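Local coordinates for CELL division control protein 6 (Pyrobaculum aerophilum, PDB 1FNN) that binds ADP and magnesium through its AAA+ ATPase region and probably takes part in regulating the initiation of DNA replication, at residues L283-L295 / L376-L388. Residues are numbered along the deposited sequence; the frame is centred on the assembly and turned at random.
Sequences LIGLPLHEKLFLL and LEAVITKLIKEEL
Lys291 lays its aliphatic chain across helix 376-387, sitting as a knob among Ile380, Leu383, Ile384 and Glu387. Its CB meets Ile384 CG1 at 3.7 Å as the two side chains run alongside in opposing senses, whereas the Lys291 chain lies roughly perpendicular to Leu383, its CE 3.6 Å from Leu383 CB. A bend at the last torsion (chi4 75°) turns the ammonium back to its own segment, where NZ donates to Leu286 O (2.8 Å), in the carbonyl plane, and, from above the plane of the second carbonyl, to Ile284 O (2.7 Å). NZ also forms a salt bridge to Glu387 OE1, though at 3.5 Å the hydrogen bond within it is weak. With an alanine in place of Lys291, both carbonyls and the Glu387 carboxylate would probably lose this partner, and a gap would open beside Leu383. In the C-terminal winged-helix domain, helices 288-295 and 376-387 run roughly antiparallel (149°), their axes approaching to 9.9 Å. Leu283 forms a second knob, with CD1 among Leu376, Val379 and Ile380 and CB against Leu383 CD1. Ile380 CD1 presses tightly on Leu294 CD2 (3.5 Å), and Ile384 CD1 touches both Leu292 CD2 and Leu295 CD2. Leu388 crosses Leu288 nearly perpendicularly, their CD2 methyls 3.8 Å apart.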
ATOM      1  N   LEU A 283     -16.889   3.371  21.075  1.00 37.64           N
ATOM      2  CA  LEU A 283     -16.606   3.187  22.488  1.00 37.44           C
ATOM      3  C   LEU A 283     -17.885   3.180  23.328  1.00 40.67           C
ATOM      4  O   LEU A 283     -18.019   2.367  24.256  1.00 43.20           O
ATOM      5  CB  LEU A 283     -15.649   4.262  23.009  1.00 36.31           C
ATOM      6  CG  LEU A 283     -14.250   4.226  22.303  1.00 39.74           C
ATOM      7  CD1 LEU A 283     -13.348   5.251  22.949  1.00 41.15           C
ATOM      8  CD2 LEU A 283     -13.631   2.845  22.429  1.00 37.87           C
ATOM      9  N   ILE A 284     -18.814   4.051  22.997  1.00 40.44           N
ATOM     10  CA  ILE A 284     -20.010   4.270  23.824  1.00 47.22           C
ATOM     11  C   ILE A 284     -20.798   2.979  24.028  1.00 43.51           C
ATOM     12  O   ILE A 284     -21.204   2.662  25.153  1.00 42.91           O
ATOM     13  CB  ILE A 284     -20.892   5.374  23.189  1.00 50.70           C
ATOM     14  CG1 ILE A 284     -20.297   6.753  23.477  1.00 52.19           C
ATOM     15  CG2 ILE A 284     -22.330   5.306  23.695  1.00 56.48           C
ATOM     16  CD1 ILE A 284     -20.993   7.890  22.763  1.00 55.62           C
ATOM     17  N   GLY A 285     -20.952   2.222  22.955  1.00 42.70           N
ATOM     18  CA  GLY A 285     -21.605   0.945  22.930  1.00 44.17           C
ATOM     19  C   GLY A 285     -20.921  -0.198  23.655  1.00 45.50           C
ATOM     20  O   GLY A 285     -21.632  -1.171  23.910  1.00 45.90           O
ATOM     21  N   LEU A 286     -19.642  -0.178  24.009  1.00 38.78           N
ATOM     22  CA  LEU A 286     -19.059  -1.313  24.717  1.00 37.48           C
ATOM     23  C   LEU A 286     -19.817  -1.463  26.049  1.00 38.11           C
ATOM     24  O   LEU A 286     -20.022  -0.465  26.763  1.00 34.83           O
ATOM     25  CB  LEU A 286     -17.563  -1.085  24.991  1.00 37.71           C
ATOM     26  CG  LEU A 286     -16.757  -0.736  23.704  1.00 40.98           C
ATOM     27  CD1 LEU A 286     -15.291  -0.507  24.012  1.00 40.84           C
ATOM     28  CD2 LEU A 286     -16.945  -1.763  22.598  1.00 39.43           C
ATOM     29  N   PRO A 287     -19.898  -2.691  26.506  1.00 33.50           N
ATOM     30  CA  PRO A 287     -20.377  -2.988  27.849  1.00 37.40           C
ATOM     31  C   PRO A 287     -19.459  -2.328  28.852  1.00 38.67           C
ATOM     32  O   PRO A 287     -18.228  -2.260  28.574  1.00 34.91           O
ATOM     33  CB  PRO A 287     -20.193  -4.495  28.000  1.00 36.95           C
ATOM     34  CG  PRO A 287     -20.332  -5.004  26.601  1.00 40.98           C
ATOM     35  CD  PRO A 287     -19.742  -3.933  25.700  1.00 38.04           C
ATOM     36  N   LEU A 288     -19.980  -2.053  30.053  1.00 33.93           N
ATOM     37  CA  LEU A 288     -19.183  -1.495  31.118  1.00 35.01           C
ATOM     38  C   LEU A 288     -17.828  -2.153  31.343  1.00 35.47           C
ATOM     39  O   LEU A 288     -16.795  -1.495  31.472  1.00 33.24           O
ATOM     40  CB  LEU A 288     -19.915  -1.522  32.487  1.00 33.71           C
ATOM     41  CG  LEU A 288     -19.189  -1.003  33.704  1.00 39.95           C
ATOM     42  CD1 LEU A 288     -18.762   0.456  33.547  1.00 39.84           C
ATOM     43  CD2 LEU A 288     -20.034  -1.127  34.991  1.00 38.96           C
ATOM     44  N   HIS A 289     -17.766  -3.443  31.628  1.00 32.24           N
ATOM     45  CA  HIS A 289     -16.536  -4.133  31.942  1.00 33.45           C
ATOM     46  C   HIS A 289     -15.550  -4.181  30.749  1.00 32.91           C
ATOM     47  O   HIS A 289     -14.387  -4.382  31.015  1.00 30.70           O
ATOM     48  CB  HIS A 289     -16.837  -5.539  32.505  1.00 30.86           C
ATOM     49  CG  HIS A 289     -17.103  -5.292  33.977  1.00 36.56           C
ATOM     50  ND1 HIS A 289     -16.102  -5.337  34.922  1.00 33.75           N
ATOM     51  CD2 HIS A 289     -18.258  -4.996  34.633  1.00 43.62           C
ATOM     52  CE1 HIS A 289     -16.637  -5.081  36.109  1.00 46.68           C
ATOM     53  NE2 HIS A 289     -17.932  -4.873  35.956  1.00 44.90           N
ATOM     54  N   GLU A 290     -16.012  -4.166  29.530  1.00 33.36           N
ATOM     55  CA  GLU A 290     -15.146  -4.065  28.350  1.00 36.36           C
ATOM     56  C   GLU A 290     -14.508  -2.678  28.292  1.00 33.17           C
ATOM     57  O   GLU A 290     -13.342  -2.552  27.914  1.00 30.85           O
ATOM     58  CB  GLU A 290     -15.930  -4.353  27.072  1.00 30.51           C
ATOM     59  CG  GLU A 290     -15.066  -4.345  25.789  1.00 34.88           C
ATOM     60  CD  GLU A 290     -15.777  -4.964  24.605  1.00 48.94           C
ATOM     61  OE1 GLU A 290     -15.305  -4.807  23.457  1.00 40.94           O
ATOM     62  OE2 GLU A 290     -16.832  -5.630  24.773  1.00 39.13           O
ATOM     63  N   LYS A 291     -15.230  -1.606  28.643  1.00 31.38           N
ATOM     64  CA  LYS A 291     -14.678  -0.290  28.859  1.00 36.32           C
ATOM     65  C   LYS A 291     -13.610  -0.278  29.936  1.00 35.28           C
ATOM     66  O   LYS A 291     -12.519   0.267  29.771  1.00 31.87           O
ATOM     67  CB  LYS A 291     -15.687   0.818  29.265  1.00 32.87           C
ATOM     68  CG  LYS A 291     -16.695   1.135  28.147  1.00 33.20           C
ATOM     69  CD  LYS A 291     -17.464   2.373  28.588  1.00 34.10           C
ATOM     70  CE  LYS A 291     -18.337   3.024  27.564  1.00 34.97           C
ATOM     71  NZ  LYS A 291     -19.600   2.273  27.314  1.00 46.88           N
ATOM     72  N   LEU A 292     -13.863  -0.894  31.082  1.00 30.14           N
ATOM     73  CA  LEU A 292     -12.940  -0.982  32.182  1.00 27.50           C
ATOM     74  C   LEU A 292     -11.702  -1.781  31.741  1.00 31.19           C
ATOM     75  O   LEU A 292     -10.590  -1.401  32.108  1.00 34.85           O
ATOM     76  CB  LEU A 292     -13.605  -1.703  33.404  1.00 30.90           C
ATOM     77  CG  LEU A 292     -14.742  -0.853  34.068  1.00 36.80           C
ATOM     78  CD1 LEU A 292     -15.513  -1.710  35.090  1.00 35.76           C
ATOM     79  CD2 LEU A 292     -14.153   0.373  34.740  1.00 33.74           C
ATOM     80  N   PHE A 293     -11.917  -2.866  31.026  1.00 30.48           N
ATOM     81  CA  PHE A 293     -10.778  -3.651  30.545  1.00 29.35           C
ATOM     82  C   PHE A 293      -9.968  -2.808  29.501  1.00 30.74           C
ATOM     83  O   PHE A 293      -8.753  -2.848  29.599  1.00 33.57           O
ATOM     84  CB  PHE A 293     -11.308  -4.884  29.840  1.00 29.09           C
ATOM     85  CG  PHE A 293     -10.201  -5.881  29.542  1.00 28.06           C
ATOM     86  CD1 PHE A 293      -9.365  -6.339  30.522  1.00 33.70           C
ATOM     87  CD2 PHE A 293     -10.050  -6.321  28.230  1.00 34.51           C
ATOM     88  CE1 PHE A 293      -8.351  -7.250  30.249  1.00 35.62           C
ATOM     89  CE2 PHE A 293      -9.034  -7.237  27.938  1.00 38.55           C
ATOM     90  CZ  PHE A 293      -8.196  -7.694  28.944  1.00 37.53           C
ATOM     91  N   LEU A 294     -10.639  -2.065  28.632  1.00 30.99           N
ATOM     92  CA  LEU A 294      -9.885  -1.232  27.686  1.00 35.00           C
ATOM     93  C   LEU A 294      -9.129  -0.156  28.437  1.00 38.27           C
ATOM     94  O   LEU A 294      -7.895   0.026  28.265  1.00 33.85           O
ATOM     95  CB  LEU A 294     -10.831  -0.628  26.645  1.00 35.64           C
ATOM     96  CG  LEU A 294     -10.172   0.365  25.658  1.00 40.82           C
ATOM     97  CD1 LEU A 294      -9.103  -0.364  24.824  1.00 34.43           C
ATOM     98  CD2 LEU A 294     -11.254   0.942  24.754  1.00 36.28           C
ATOM     99  N   LEU A 295      -9.799   0.481  29.450  1.00 34.01           N
ATOM    100  CA  LEU A 295      -9.068   1.386  30.320  1.00 34.70           C
ATOM    101  C   LEU A 295      -7.867   0.718  30.943  1.00 35.05           C
ATOM    102  O   LEU A 295      -6.763   1.321  31.059  1.00 37.62           O
ATOM    103  CB  LEU A 295      -9.932   1.983  31.463  1.00 38.71           C
ATOM    104  CG  LEU A 295      -9.275   2.971  32.403  1.00 37.26           C
ATOM    105  CD1 LEU A 295      -8.571   4.100  31.606  1.00 40.09           C
ATOM    106  CD2 LEU A 295     -10.343   3.642  33.282  1.00 38.37           C
ATOM    107  N   LEU A 376      -7.259   8.838  24.464  1.00 37.41           N
ATOM    108  CA  LEU A 376      -8.133   7.667  24.539  1.00 41.50           C
ATOM    109  C   LEU A 376      -8.592   7.493  25.996  1.00 36.63           C
ATOM    110  O   LEU A 376      -9.712   7.121  26.288  1.00 38.91           O
ATOM    111  CB  LEU A 376      -7.344   6.439  24.067  1.00 37.84           C
ATOM    112  CG  LEU A 376      -8.105   5.113  24.139  1.00 36.03           C
ATOM    113  CD1 LEU A 376      -9.488   5.289  23.500  1.00 36.11           C
ATOM    114  CD2 LEU A 376      -7.371   3.962  23.483  1.00 39.40           C
ATOM    115  N   GLU A 377      -7.610   7.490  26.877  1.00 35.73           N
ATOM    116  CA  GLU A 377      -7.756   7.452  28.303  1.00 38.82           C
ATOM    117  C   GLU A 377      -8.755   8.474  28.837  1.00 42.73           C
ATOM    118  O   GLU A 377      -9.675   8.051  29.571  1.00 39.12           O
ATOM    119  CB  GLU A 377      -6.430   7.633  29.073  1.00 34.14           C
ATOM    120  CG  GLU A 377      -6.715   7.379  30.570  1.00 44.19           C
ATOM    121  CD  GLU A 377      -5.503   7.542  31.443  1.00 50.03           C
ATOM    122  OE1 GLU A 377      -5.373   6.864  32.478  1.00 60.01           O
ATOM    123  OE2 GLU A 377      -4.623   8.362  31.131  1.00 52.73           O
ATOM    124  N   ALA A 378      -8.747   9.702  28.367  1.00 40.51           N
ATOM    125  CA  ALA A 378      -9.722  10.708  28.738  1.00 44.22           C
ATOM    126  C   ALA A 378     -11.119  10.374  28.246  1.00 42.78           C
ATOM    127  O   ALA A 378     -12.108  10.694  28.943  1.00 42.19           O
ATOM    128  CB  ALA A 378      -9.306  12.116  28.238  1.00 43.02           C
ATOM    129  N   VAL A 379     -11.275   9.935  27.003  1.00 36.63           N
ATOM    130  CA  VAL A 379     -12.602   9.667  26.472  1.00 39.88           C
ATOM    131  C   VAL A 379     -13.241   8.436  27.153  1.00 40.40           C
ATOM    132  O   VAL A 379     -14.425   8.507  27.518  1.00 39.63           O
ATOM    133  CB  VAL A 379     -12.626   9.427  24.957  1.00 43.46           C
ATOM    134  CG1 VAL A 379     -14.017   9.049  24.493  1.00 46.73           C
ATOM    135  CG2 VAL A 379     -12.151  10.676  24.210  1.00 54.58           C
ATOM    136  N   ILE A 380     -12.420   7.430  27.408  1.00 37.21           N
ATOM    137  CA  ILE A 380     -12.957   6.204  28.012  1.00 40.47           C
ATOM    138  C   ILE A 380     -13.338   6.476  29.466  1.00 40.64           C
ATOM    139  O   ILE A 380     -14.424   6.082  29.924  1.00 36.88           O
ATOM    140  CB  ILE A 380     -11.985   5.018  27.977  1.00 36.78           C
ATOM    141  CG1 ILE A 380     -11.389   4.844  26.577  1.00 48.48           C
ATOM    142  CG2 ILE A 380     -12.791   3.724  28.288  1.00 42.26           C
ATOM    143  CD1 ILE A 380     -10.319   3.756  26.545  1.00 51.77           C
ATOM    144  N   THR A 381     -12.481   7.194  30.170  1.00 38.74           N
ATOM    145  CA  THR A 381     -12.762   7.605  31.554  1.00 41.02           C
ATOM    146  C   THR A 381     -14.039   8.427  31.666  1.00 40.16           C
ATOM    147  O   THR A 381     -14.891   8.203  32.559  1.00 41.47           O
ATOM    148  CB  THR A 381     -11.552   8.385  32.082  1.00 40.16           C
ATOM    149  OG1 THR A 381     -10.471   7.455  32.252  1.00 44.16           O
ATOM    150  CG2 THR A 381     -11.750   9.033  33.440  1.00 41.73           C
ATOM    151  N   LYS A 382     -14.216   9.377  30.751  1.00 39.80           N
ATOM    152  CA  LYS A 382     -15.453  10.148  30.713  1.00 43.38           C
ATOM    153  C   LYS A 382     -16.658   9.186  30.626  1.00 43.68           C
ATOM    154  O   LYS A 382     -17.714   9.480  31.203  1.00 36.85           O
ATOM    155  CB  LYS A 382     -15.503  11.094  29.531  1.00 41.67           C
ATOM    156  CG  LYS A 382     -16.534  12.182  29.507  1.00 43.01           C
ATOM    157  CD  LYS A 382     -17.258  12.349  28.191  1.00 55.28           C
ATOM    158  CE  LYS A 382     -16.438  12.213  26.932  1.00 47.90           C
ATOM    159  NZ  LYS A 382     -17.237  12.346  25.685  1.00 51.99           N
ATOM    160  N   LEU A 383     -16.659   8.295  29.623  1.00 38.25           N
ATOM    161  CA  LEU A 383     -17.758   7.377  29.407  1.00 38.51           C
ATOM    162  C   LEU A 383     -18.012   6.462  30.604  1.00 34.63           C
ATOM    163  O   LEU A 383     -19.174   6.206  30.896  1.00 36.76           O
ATOM    164  CB  LEU A 383     -17.566   6.538  28.140  1.00 37.20           C
ATOM    165  CG  LEU A 383     -17.396   7.389  26.860  1.00 43.19           C
ATOM    166  CD1 LEU A 383     -16.963   6.476  25.697  1.00 40.70           C
ATOM    167  CD2 LEU A 383     -18.661   8.132  26.484  1.00 41.67           C
ATOM    168  N   ILE A 384     -16.986   5.935  31.234  1.00 36.55           N
ATOM    169  CA  ILE A 384     -17.163   5.093  32.411  1.00 38.74           C
ATOM    170  C   ILE A 384     -17.819   5.883  33.561  1.00 41.09           C
ATOM    171  O   ILE A 384     -18.777   5.443  34.226  1.00 36.68           O
ATOM    172  CB  ILE A 384     -15.830   4.535  32.851  1.00 35.45           C
ATOM    173  CG1 ILE A 384     -15.316   3.571  31.735  1.00 32.07           C
ATOM    174  CG2 ILE A 384     -15.964   3.839  34.212  1.00 37.01           C
ATOM    175  CD1 ILE A 384     -13.912   3.118  32.050  1.00 28.73           C
ATOM    176  N   LYS A 385     -17.326   7.090  33.777  1.00 36.12           N
ATOM    177  CA  LYS A 385     -17.819   7.979  34.807  1.00 38.37           C
ATOM    178  C   LYS A 385     -19.284   8.281  34.576  1.00 36.61           C
ATOM    179  O   LYS A 385     -20.000   8.299  35.609  1.00 37.84           O
ATOM    180  CB  LYS A 385     -17.019   9.289  34.963  1.00 36.80           C
ATOM    181  CG  LYS A 385     -15.681   8.902  35.631  1.00 44.32           C
ATOM    182  CD  LYS A 385     -14.817  10.138  35.872  1.00 54.12           C
ATOM    183  CE  LYS A 385     -13.529   9.667  36.567  1.00 63.20           C
ATOM    184  NZ  LYS A 385     -12.460  10.711  36.488  1.00 71.56           N
ATOM    185  N   GLU A 386     -19.669   8.544  33.324  1.00 35.53           N
ATOM    186  CA  GLU A 386     -21.069   8.813  33.081  1.00 37.04           C
ATOM    187  C   GLU A 386     -21.928   7.585  33.380  1.00 40.94           C
ATOM    188  O   GLU A 386     -23.099   7.700  33.782  1.00 36.02           O
ATOM    189  CB  GLU A 386     -21.326   9.423  31.722  1.00 45.17           C
ATOM    190  CG  GLU A 386     -21.613   8.655  30.483  1.00 69.73           C
ATOM    191  CD  GLU A 386     -21.655   9.468  29.197  1.00 73.50           C
ATOM    192  OE1 GLU A 386     -20.809  10.364  28.981  1.00 79.56           O
ATOM    193  OE2 GLU A 386     -22.559   9.208  28.372  1.00 76.19           O
ATOM    194  N   GLU A 387     -21.502   6.392  32.934  1.00 37.00           N
ATOM    195  CA  GLU A 387     -22.324   5.185  33.155  1.00 38.18           C
ATOM    196  C   GLU A 387     -22.411   4.924  34.652  1.00 36.64           C
ATOM    197  O   GLU A 387     -23.446   4.442  35.152  1.00 36.49           O
ATOM    198  CB  GLU A 387     -21.734   4.040  32.356  1.00 41.44           C
ATOM    199  CG  GLU A 387     -22.051   2.588  32.578  1.00 52.98           C
ATOM    200  CD  GLU A 387     -21.753   1.767  31.312  1.00 45.41           C
ATOM    201  OE1 GLU A 387     -20.772   2.087  30.598  1.00 45.45           O
ATOM    202  OE2 GLU A 387     -22.494   0.818  31.015  1.00 52.28           O
ATOM    203  N   LEU A 388     -21.377   5.215  35.424  1.00 31.15           N
ATOM    204  CA  LEU A 388     -21.388   4.912  36.853  1.00 32.66           C
ATOM    205  C   LEU A 388     -21.728   6.082  37.765  1.00 33.13           C
ATOM    206  O   LEU A 388     -21.508   6.012  38.974  1.00 32.64           O
ATOM    207  CB  LEU A 388     -19.966   4.403  37.191  1.00 30.76           C
ATOM    208  CG  LEU A 388     -19.633   3.045  36.551  1.00 37.47           C
ATOM    209  CD1 LEU A 388     -18.246   2.600  37.023  1.00 34.58           C
ATOM    210  CD2 LEU A 388     -20.660   1.983  37.014  1.00 36.32           C
TER